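Local coordinates for protein halogenase PltM (Pseudomonas fluorescens, PDB 6BZN) that probably acts as an FAD-dependent phenolic halogenase, able to chlorinate, brominate or iodinate its substrates, at residues A[22-30]-A[183-193]; A[329-337]-A[377-386]. All coordinates share one frame; numbering follows the deposited sequence.

Contact 1: residues A[22-30]-A[183-193]. With CA (calcium ion), chain E.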
loop_
_atom_site.group_PDB
_atom_site.type_symbol
_atom_site.label_atom_id
_atom_site.label_comp_id
_atom_site.label_asym_id
_atom_site.label_seq_id
_atom_site.Cartn_x
_atom_site.Cartn_y
_atom_site.Cartn_z
ATOM N N ASN A 22 34.870 -5.078 -6.194
ATOM C CA ASN A 22 33.521 -4.446 -6.003
ATOM C C ASN A 22 33.515 -3.021 -6.526
ATOM O O ASN A 22 34.081 -2.139 -5.881
ATOM C CB ASN A 22 33.104 -4.416 -4.512
ATOM C CG ASN A 22 32.502 -5.731 -4.016
ATOM O OD1 ASN A 22 32.325 -6.683 -4.771
ATOM N ND2 ASN A 22 32.169 -5.774 -2.725
ATOM N N GLN A 23 32.883 -2.780 -7.674
ATOM C CA GLN A 23 32.723 -1.395 -8.127
ATOM C C GLN A 23 31.631 -0.598 -7.396
ATOM O O GLN A 23 31.722 0.615 -7.389
ATOM C CB GLN A 23 32.655 -1.200 -9.655
ATOM C CG GLN A 23 31.910 -2.179 -10.561
ATOM C CD GLN A 23 32.182 -1.833 -12.026
ATOM O OE1 GLN A 23 32.291 -2.712 -12.888
ATOM N NE2 GLN A 23 32.331 -0.539 -12.307
ATOM N N TYR A 24 30.646 -1.250 -6.763
ATOM C CA TYR A 24 29.635 -0.536 -5.963
ATOM C C TYR A 24 29.511 -1.108 -4.551
ATOM O O TYR A 24 29.987 -2.207 -4.274
ATOM C CB TYR A 24 28.264 -0.549 -6.662
ATOM C CG TYR A 24 28.318 0.046 -8.038
ATOM C CD1 TYR A 24 28.124 1.413 -8.240
ATOM C CD2 TYR A 24 28.620 -0.752 -9.137
ATOM C CE1 TYR A 24 28.210 1.966 -9.507
ATOM C CE2 TYR A 24 28.712 -0.213 -10.405
ATOM C CZ TYR A 24 28.497 1.138 -10.591
ATOM O OH TYR A 24 28.587 1.650 -11.865
ATOM N N ASP A 25 28.894 -0.345 -3.654
ATOM C CA ASP A 25 28.507 -0.879 -2.342
ATOM C C ASP A 25 27.230 -1.697 -2.467
ATOM O O ASP A 25 27.165 -2.822 -1.987
ATOM C CB ASP A 25 28.311 0.236 -1.319
ATOM C CG ASP A 25 29.612 0.935 -0.977
ATOM O OD1 ASP A 25 30.467 0.294 -0.339
ATOM O OD2 ASP A 25 29.778 2.100 -1.385
ATOM N N VAL A 26 26.226 -1.121 -3.132
ATOM C CA VAL A 26 24.910 -1.734 -3.272
ATOM C C VAL A 26 24.388 -1.630 -4.710
ATOM O O VAL A 26 24.482 -0.575 -5.343
ATOM C CB VAL A 26 23.882 -1.084 -2.314
ATOM C CG1 VAL A 26 22.543 -1.812 -2.367
ATOM C CG2 VAL A 26 24.406 -1.067 -0.889
ATOM N N ILE A 27 23.843 -2.734 -5.209
ATOM C CA ILE A 27 23.049 -2.751 -6.430
ATOM C C ILE A 27 21.581 -2.849 -6.025
ATOM O O ILE A 27 21.210 -3.629 -5.127
ATOM C CB ILE A 27 23.466 -3.900 -7.366
ATOM C CG1 ILE A 27 24.829 -3.576 -7.980
ATOM C CG2 ILE A 27 22.457 -4.104 -8.489
ATOM C CD1 ILE A 27 25.562 -4.770 -8.552
ATOM N N ILE A 28 20.750 -2.036 -6.672
ATOM C CA ILE A 28 19.312 -2.016 -6.437
ATOM C C ILE A 28 18.623 -2.366 -7.751
ATOM O O ILE A 28 18.858 -1.702 -8.752
ATOM C CB ILE A 28 18.832 -0.637 -5.960
ATOM C CG1 ILE A 28 19.488 -0.287 -4.621
ATOM C CG2 ILE A 28 17.315 -0.620 -5.767
ATOM C CD1 ILE A 28 19.263 1.135 -4.176
ATOM N N ILE A 29 17.803 -3.412 -7.747
ATOM C CA ILE A 29 17.000 -3.778 -8.909
ATOM C C ILE A 29 15.647 -3.073 -8.785
ATOM O O ILE A 29 14.929 -3.287 -7.811
ATOM C CB ILE A 29 16.780 -5.296 -9.027
ATOM C CG1 ILE A 29 18.114 -6.059 -9.012
ATOM C CG2 ILE A 29 16.060 -5.629 -10.331
ATOM C CD1 ILE A 29 17.930 -7.500 -8.598
ATOM N N GLY A 30 15.306 -2.251 -9.781
ATOM C CA GLY A 30 14.044 -1.507 -9.825
ATOM C C GLY A 30 14.244 -0.022 -9.553
ATOM O O GLY A 30 14.850 0.361 -8.550
ATOM N N PRO A 183 30.317 -7.033 -16.522
ATOM C CA PRO A 183 29.578 -7.294 -15.280
ATOM C C PRO A 183 29.819 -6.228 -14.214
ATOM O O PRO A 183 30.858 -5.571 -14.210
ATOM C CB PRO A 183 30.123 -8.652 -14.800
ATOM C CG PRO A 183 31.024 -9.160 -15.885
ATOM C CD PRO A 183 31.419 -7.993 -16.732
ATOM N N VAL A 184 28.856 -6.052 -13.320
ATOM C CA VAL A 184 29.017 -5.114 -12.209
ATOM C C VAL A 184 29.012 -5.891 -10.908
ATOM O O VAL A 184 28.367 -6.929 -10.815
ATOM C CB VAL A 184 27.956 -3.992 -12.220
ATOM C CG1 VAL A 184 28.181 -3.092 -13.434
ATOM C CG2 VAL A 184 26.535 -4.543 -12.209
ATOM N N LYS A 185 29.752 -5.386 -9.926
ATOM C CA LYS A 185 29.958 -6.070 -8.659
ATOM C C LYS A 185 29.577 -5.161 -7.494
ATOM O O LYS A 185 29.738 -3.939 -7.563
ATOM C CB LYS A 185 31.412 -6.534 -8.518
ATOM C CG LYS A 185 31.880 -7.517 -9.593
ATOM C CD LYS A 185 33.350 -7.903 -9.416
ATOM C CE LYS A 185 33.559 -8.739 -8.152
ATOM N NZ LYS A 185 34.843 -9.510 -8.129
ATOM N N ALA A 186 29.048 -5.760 -6.433
ATOM C CA ALA A 186 28.714 -5.025 -5.229
ATOM C C ALA A 186 28.820 -5.887 -3.982
ATOM O O ALA A 186 28.974 -7.118 -4.065
ATOM C CB ALA A 186 27.321 -4.427 -5.333
ATOM N N ALA A 187 28.758 -5.232 -2.833
ATOM C CA ALA A 187 28.730 -5.949 -1.563
ATOM C C ALA A 187 27.359 -6.565 -1.268
ATOM O O ALA A 187 27.279 -7.538 -0.508
ATOM C CB ALA A 187 29.148 -5.039 -0.423
ATOM N N PHE A 188 26.297 -6.010 -1.856
ATOM C CA PHE A 188 24.920 -6.323 -1.444
ATOM C C PHE A 188 23.950 -5.966 -2.567
ATOM O O PHE A 188 24.185 -5.000 -3.312
ATOM C CB PHE A 188 24.581 -5.493 -0.215
ATOM C CG PHE A 188 23.403 -5.987 0.590
ATOM C CD1 PHE A 188 23.501 -7.134 1.358
ATOM C CD2 PHE A 188 22.223 -5.251 0.645
ATOM C CE1 PHE A 188 22.439 -7.571 2.142
ATOM C CE2 PHE A 188 21.160 -5.665 1.436
ATOM C CZ PHE A 188 21.263 -6.829 2.182
ATOM N N ILE A 189 22.876 -6.736 -2.685
ATOM C CA ILE A 189 21.854 -6.476 -3.713
ATOM C C ILE A 189 20.472 -6.358 -3.060
ATOM O O ILE A 189 20.095 -7.178 -2.232
ATOM C CB ILE A 189 21.905 -7.505 -4.874
ATOM C CG1 ILE A 189 20.942 -7.107 -5.995
ATOM C CG2 ILE A 189 21.619 -8.940 -4.434
ATOM C CD1 ILE A 189 21.324 -7.699 -7.347
ATOM N N ILE A 190 19.752 -5.299 -3.412
ATOM C CA ILE A 190 18.390 -5.067 -2.925
ATOM C C ILE A 190 17.434 -5.226 -4.096
ATOM O O ILE A 190 17.581 -4.550 -5.110
ATOM C CB ILE A 190 18.246 -3.670 -2.305
ATOM C CG1 ILE A 190 19.159 -3.575 -1.090
ATOM C CG2 ILE A 190 16.798 -3.387 -1.890
ATOM C CD1 ILE A 190 19.330 -2.174 -0.553
ATOM N N ASP A 191 16.466 -6.124 -3.956
ATOM C CA ASP A 191 15.442 -6.296 -4.964
ATOM C C ASP A 191 14.263 -5.378 -4.654
ATOM O O ASP A 191 13.438 -5.674 -3.770
ATOM C CB ASP A 191 14.959 -7.740 -5.052
ATOM C CG ASP A 191 14.163 -8.016 -6.322
ATOM O OD1 ASP A 191 13.545 -7.082 -6.893
ATOM O OD2 ASP A 191 14.178 -9.189 -6.767
ATOM N N ALA A 192 14.174 -4.297 -5.418
ATOM C CA ALA A 192 13.116 -3.303 -5.285
ATOM C C ALA A 192 12.120 -3.419 -6.435
ATOM O O ALA A 192 11.370 -2.484 -6.706
ATOM C CB ALA A 192 13.733 -1.905 -5.249
ATOM N N ALA A 193 12.103 -4.563 -7.108
ATOM C CA ALA A 193 11.147 -4.810 -8.187
ATOM C C ALA A 193 9.818 -5.330 -7.592
ATOM O O ALA A 193 9.646 -5.386 -6.393
ATOM C CB ALA A 193 11.736 -5.801 -9.172
HETATM CA CA CA E . 32.038 2.272 -0.896
HETATM O O HOH W 1 32.301 0.684 -2.599
#
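Ile-27 and Ile-29 exchange backbone hydrogen bonds with the strand 188-191, and the ladder they build is an instance of two neighbouring parallel strands in the five-stranded sheet of a Rossmann-type FAD-binding fold. The amide of Ile-27 reaches Phe-188 O at 3.0 Å, its carbonyl O receives Ile-190 N at 2.8 Å, and Ile-29 N closes on Ile-190 O; all three bonds run nearly along the C=O axis. At the far end Ala-192 N meets Ile-29 O in the carbonyl plane but with a more bent N-H (135°). Gly-30 follows, the probable first glycine of a GxGxxG turn; at its backbone angles a side chain would be pressed against the preceding carbonyl O and would run into Ala-192 O. Asp-53 lies near Gly-30 and Ala-34 near Ala-192, both FAD-binding residues. At the other end both chains turn a corner, and Tyr-24 N bonds to Lys-185 O, which also lies at the edge of the tyrosine ring. Asp-25, at that corner, grips a calcium ion with OD1 and OD2, while OD2 also accepts from Asn-48 N. On the sheet face of Ile-27, Ile-29 and Ile-189, Ile-27 CD1 reaches past the corner to Ala-186 CB and Val-184 CG2 of strand 181-186, and its CG2 approaches Ile-189 CD1 at 3.9 Å. The extended chain of Ile-189 (chi1 -173°) brings that same CD1 within 3.6 Å of Ile-29 CD1. On the other face Val-26 CG1 meets Ile-190 CD1 at 3.7 Å, and Ile-28 CG2 rests 3.8 Å from Ala-192 CB.

Contact 2: residues A[329-337]-A[377-386]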
loop_
_atom_site.group_PDB
_atom_site.type_symbol
_atom_site.label_atom_id
_atom_site.label_comp_id
_atom_site.label_asym_id
_atom_site.label_seq_id
_atom_site.Cartn_x
_atom_site.Cartn_y
_atom_site.Cartn_z
ATOM N N VAL A 329 8.927 -17.208 2.000
ATOM C CA VAL A 329 9.329 -17.922 3.208
ATOM C C VAL A 329 10.509 -17.236 3.927
ATOM O O VAL A 329 10.680 -17.394 5.139
ATOM C CB VAL A 329 9.630 -19.418 2.922
ATOM C CG1 VAL A 329 8.418 -20.102 2.312
ATOM C CG2 VAL A 329 10.832 -19.602 2.006
ATOM N N GLN A 330 11.325 -16.509 3.167
ATOM C CA GLN A 330 12.434 -15.696 3.683
ATOM C C GLN A 330 12.591 -14.543 2.712
ATOM O O GLN A 330 12.103 -14.624 1.579
ATOM C CB GLN A 330 13.758 -16.464 3.687
ATOM C CG GLN A 330 13.853 -17.609 4.682
ATOM C CD GLN A 330 15.241 -18.253 4.699
ATOM O OE1 GLN A 330 15.995 -18.154 3.737
ATOM N NE2 GLN A 330 15.573 -18.913 5.797
ATOM N N ASN A 331 13.255 -13.481 3.139
ATOM C CA ASN A 331 13.574 -12.407 2.209
ATOM C C ASN A 331 14.877 -11.669 2.433
ATOM O O ASN A 331 15.115 -10.658 1.791
ATOM C CB ASN A 331 12.386 -11.425 2.144
ATOM C CG ASN A 331 12.366 -10.449 3.304
ATOM O OD1 ASN A 331 12.935 -10.714 4.356
ATOM N ND2 ASN A 331 11.703 -9.308 3.117
ATOM N N VAL A 332 15.731 -12.168 3.326
ATOM C CA VAL A 332 17.066 -11.613 3.501
ATOM C C VAL A 332 18.067 -12.756 3.509
ATOM O O VAL A 332 17.738 -13.883 3.895
ATOM C CB VAL A 332 17.194 -10.779 4.796
ATOM C CG1 VAL A 332 16.197 -9.623 4.803
ATOM C CG2 VAL A 332 16.991 -11.629 6.044
ATOM N N GLY A 333 19.282 -12.449 3.080
ATOM C CA GLY A 333 20.426 -13.364 3.206
ATOM C C GLY A 333 21.655 -12.574 3.572
ATOM O O GLY A 333 21.576 -11.380 3.841
ATOM N N ASP A 334 22.809 -13.240 3.554
ATOM C CA ASP A 334 24.088 -12.576 3.785
ATOM C C ASP A 334 24.271 -11.387 2.832
ATOM O O ASP A 334 24.749 -10.331 3.246
ATOM C CB ASP A 334 25.266 -13.556 3.563
ATOM C CG ASP A 334 25.353 -14.653 4.627
ATOM O OD1 ASP A 334 24.587 -14.630 5.612
ATOM O OD2 ASP A 334 26.202 -15.555 4.468
ATOM N N ARG A 335 23.901 -11.587 1.565
ATOM C CA ARG A 335 24.216 -10.628 0.496
ATOM C C ARG A 335 23.018 -10.048 -0.252
ATOM O O ARG A 335 23.208 -9.390 -1.279
ATOM C CB ARG A 335 25.169 -11.286 -0.516
ATOM C CG ARG A 335 26.502 -11.731 0.079
ATOM C CD ARG A 335 27.371 -10.525 0.368
ATOM N NE ARG A 335 28.681 -10.857 0.928
ATOM C CZ ARG A 335 29.698 -9.994 1.041
ATOM N NH1 ARG A 335 29.587 -8.731 0.626
ATOM N NH2 ARG A 335 30.855 -10.397 1.573
ATOM N N PHE A 336 21.804 -10.242 0.263
ATOM C CA PHE A 336 20.630 -9.692 -0.406
ATOM C C PHE A 336 19.513 -9.363 0.559
ATOM O O PHE A 336 19.456 -9.865 1.677
ATOM C CB PHE A 336 20.093 -10.635 -1.486
ATOM C CG PHE A 336 19.433 -11.873 -0.939
ATOM C CD1 PHE A 336 18.081 -11.879 -0.623
ATOM C CD2 PHE A 336 20.169 -13.027 -0.727
ATOM C CE1 PHE A 336 17.465 -13.022 -0.127
ATOM C CE2 PHE A 336 19.559 -14.172 -0.225
ATOM C CZ PHE A 336 18.208 -14.165 0.082
ATOM N N CYS A 337 18.623 -8.504 0.078
ATOM C CA CYS A 337 17.341 -8.265 0.719
ATOM C C CYS A 337 16.317 -8.022 -0.379
ATOM O O CYS A 337 16.589 -7.296 -1.350
ATOM C CB CYS A 337 17.405 -7.069 1.659
ATOM S SG CYS A 337 15.780 -6.545 2.287
ATOM N N TRP A 377 28.666 -8.918 6.469
ATOM C CA TRP A 377 27.496 -9.216 5.651
ATOM C C TRP A 377 26.965 -10.600 5.990
ATOM O O TRP A 377 27.332 -11.607 5.373
ATOM C CB TRP A 377 27.871 -9.099 4.182
ATOM C CG TRP A 377 28.309 -7.715 3.811
ATOM C CD1 TRP A 377 29.591 -7.253 3.716
ATOM C CD2 TRP A 377 27.461 -6.607 3.507
ATOM N NE1 TRP A 377 29.592 -5.929 3.348
ATOM C CE2 TRP A 377 28.298 -5.505 3.216
ATOM C CE3 TRP A 377 26.076 -6.438 3.437
ATOM C CZ2 TRP A 377 27.789 -4.251 2.864
ATOM C CZ3 TRP A 377 25.570 -5.179 3.091
ATOM C CH2 TRP A 377 26.421 -4.111 2.806
ATOM N N GLN A 378 26.101 -10.633 6.997
ATOM C CA GLN A 378 25.504 -11.870 7.489
ATOM C C GLN A 378 23.990 -11.714 7.617
ATOM O O GLN A 378 23.503 -10.662 8.064
ATOM C CB GLN A 378 26.096 -12.232 8.850
ATOM C CG GLN A 378 27.601 -12.502 8.828
ATOM C CD GLN A 378 27.938 -13.829 8.161
ATOM O OE1 GLN A 378 27.469 -14.874 8.598
ATOM N NE2 GLN A 378 28.745 -13.795 7.106
ATOM N N ARG A 379 23.268 -12.771 7.257
ATOM C CA ARG A 379 21.804 -12.800 7.311
ATOM C C ARG A 379 21.250 -12.262 8.630
ATOM O O ARG A 379 20.294 -11.479 8.630
ATOM C CB ARG A 379 21.302 -14.230 7.079
ATOM C CG ARG A 379 19.820 -14.462 7.369
ATOM C CD ARG A 379 19.346 -15.840 6.937
ATOM N NE ARG A 379 18.154 -16.229 7.692
ATOM C CZ ARG A 379 16.909 -15.824 7.419
ATOM N NH1 ARG A 379 16.646 -15.018 6.387
ATOM N NH2 ARG A 379 15.915 -16.232 8.183
ATOM N N GLU A 380 21.837 -12.687 9.750
ATOM C CA GLU A 380 21.314 -12.318 11.065
ATOM C C GLU A 380 21.266 -10.800 11.304
ATOM O O GLU A 380 20.402 -10.325 12.034
ATOM C CB GLU A 380 22.090 -13.035 12.192
ATOM C CG GLU A 380 21.395 -13.047 13.561
ATOM C CD GLU A 380 20.089 -13.856 13.633
ATOM O OE1 GLU A 380 19.728 -14.589 12.675
ATOM O OE2 GLU A 380 19.404 -13.756 14.679
ATOM N N GLN A 381 22.148 -10.037 10.654
ATOM C CA GLN A 381 22.119 -8.576 10.755
ATOM C C GLN A 381 20.818 -7.990 10.224
ATOM O O GLN A 381 20.433 -6.915 10.629
ATOM C CB GLN A 381 23.282 -7.940 9.978
ATOM C CG GLN A 381 24.668 -8.247 10.539
ATOM C CD GLN A 381 25.774 -8.060 9.501
ATOM O OE1 GLN A 381 26.584 -8.966 9.265
ATOM N NE2 GLN A 381 25.792 -6.905 8.851
ATOM N N PHE A 382 20.167 -8.691 9.297
ATOM C CA PHE A 382 18.959 -8.172 8.630
ATOM C C PHE A 382 17.681 -8.869 9.087
ATOM O O PHE A 382 16.615 -8.636 8.530
ATOM C CB PHE A 382 19.145 -8.277 7.116
ATOM C CG PHE A 382 20.439 -7.672 6.638
ATOM C CD1 PHE A 382 20.625 -6.304 6.675
ATOM C CD2 PHE A 382 21.468 -8.470 6.155
ATOM C CE1 PHE A 382 21.819 -5.738 6.255
ATOM C CE2 PHE A 382 22.662 -7.911 5.733
ATOM C CZ PHE A 382 22.837 -6.539 5.790
ATOM N N ILE A 383 17.769 -9.672 10.148
ATOM C CA ILE A 383 16.650 -10.535 10.528
ATOM C C ILE A 383 15.389 -9.748 10.894
ATOM O O ILE A 383 14.289 -10.185 10.602
ATOM C CB ILE A 383 17.043 -11.536 11.650
ATOM C CG1 ILE A 383 16.024 -12.668 11.759
ATOM C CG2 ILE A 383 17.236 -10.845 12.992
ATOM C CD1 ILE A 383 16.036 -13.629 10.591
ATOM N N GLU A 384 15.546 -8.579 11.498
ATOM C CA GLU A 384 14.385 -7.777 11.865
ATOM C C GLU A 384 13.698 -7.144 10.647
ATOM O O GLU A 384 12.513 -6.806 10.716
ATOM C CB GLU A 384 14.756 -6.722 12.906
ATOM C CG GLU A 384 15.226 -7.319 14.236
ATOM C CD GLU A 384 14.170 -8.145 14.971
ATOM O OE1 GLU A 384 12.966 -7.827 14.868
ATOM O OE2 GLU A 384 14.553 -9.113 15.678
ATOM N N VAL A 385 14.431 -6.985 9.549
ATOM C CA VAL A 385 13.822 -6.560 8.289
ATOM C C VAL A 385 12.866 -7.665 7.800
ATOM O O VAL A 385 11.713 -7.395 7.417
ATOM C CB VAL A 385 14.887 -6.196 7.230
ATOM C CG1 VAL A 385 14.252 -5.847 5.898
ATOM C CG2 VAL A 385 15.716 -5.014 7.715
ATOM N N GLU A 386 13.331 -8.907 7.832
ATOM C CA GLU A 386 12.485 -10.040 7.469
ATOM C C GLU A 386 11.280 -10.205 8.391
ATOM O O GLU A 386 10.173 -10.457 7.931
ATOM C CB GLU A 386 13.306 -11.327 7.494
ATOM C CG GLU A 386 12.536 -12.554 7.059
ATOM C CD GLU A 386 13.441 -13.746 6.899
ATOM O OE1 GLU A 386 13.512 -14.569 7.830
ATOM O OE2 GLU A 386 14.126 -13.838 5.859
HETATM O O HOH W 2 11.999 -16.840 7.523
HETATM O O HOH W 3 24.918 -16.184 7.587
HETATM O O HOH W 4 28.806 -12.933 3.022
#
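Arg-335 sets NH1 over one face of the Trp-377 indole, 3.4 Å from CD1, with the two planes only 18° apart and the centre of the guanidinium over Trp-377 CB. NH1 also donates to Ala-187 O, which helps to fix the group's rotation, and a water joins Arg-335 NE to Trp-377 O. Asp-334 turns its carboxylate to the start of the 3-10 turn 379-381, where OD1 takes Arg-379 N at 2.8 Å on its anti side. Here a loop leading into the edge strand 336-338 of the FAD-binding sheet is clasped by the chain entering helix 383-406. Extended from CG to NE, Arg-379 reaches the first turn of that helix and grips Glu-386 end-on, NH1 to OE2 (2.8 Å) and NH2 to OE1 (2.9 Å). The same NH1 donates to Val-332 O from above the carbonyl plane, while Gln-330 stacks its amide over one guanidinium face, NE2 3.6 Å from NH2. Glu-386 OE2 is shared: Asn-331 N reaches it at 2.9 Å from the face opposite to NH1. A leucine in place of Arg-379 would probably leave the Glu-386 carboxylate without its charged mate and Val-332 O without this donor. Next to this polar cluster Val-332 CB packs on Phe-382 CB, and Cys-337 SG touches Val-385 CG1 at 4.0 Å.

Both contacts are largely buried, yet they illustrate how chemistry follows position in a fold. Contact 1 joins two inner strands of the parallel sheet, so regular backbone bonds and aliphatic side chains do most of the work, and acidic groups sit at the strand ends, Asp-25 at the calcium corner and Asp-191 in an Asx turn. Contact 2 lies at the sheet's edge, where irregular loop and helix start are held by side-chain bonds, a salt bridge and waters. Strand 188-191 of contact 1 neighbours strand 336-338 of contact 2, and Asp-191 N probably bonds to Cys-337 O. Phe-188 meets the rings of Trp-377 and Phe-382, carrying the packing of contact 1 into contact 2.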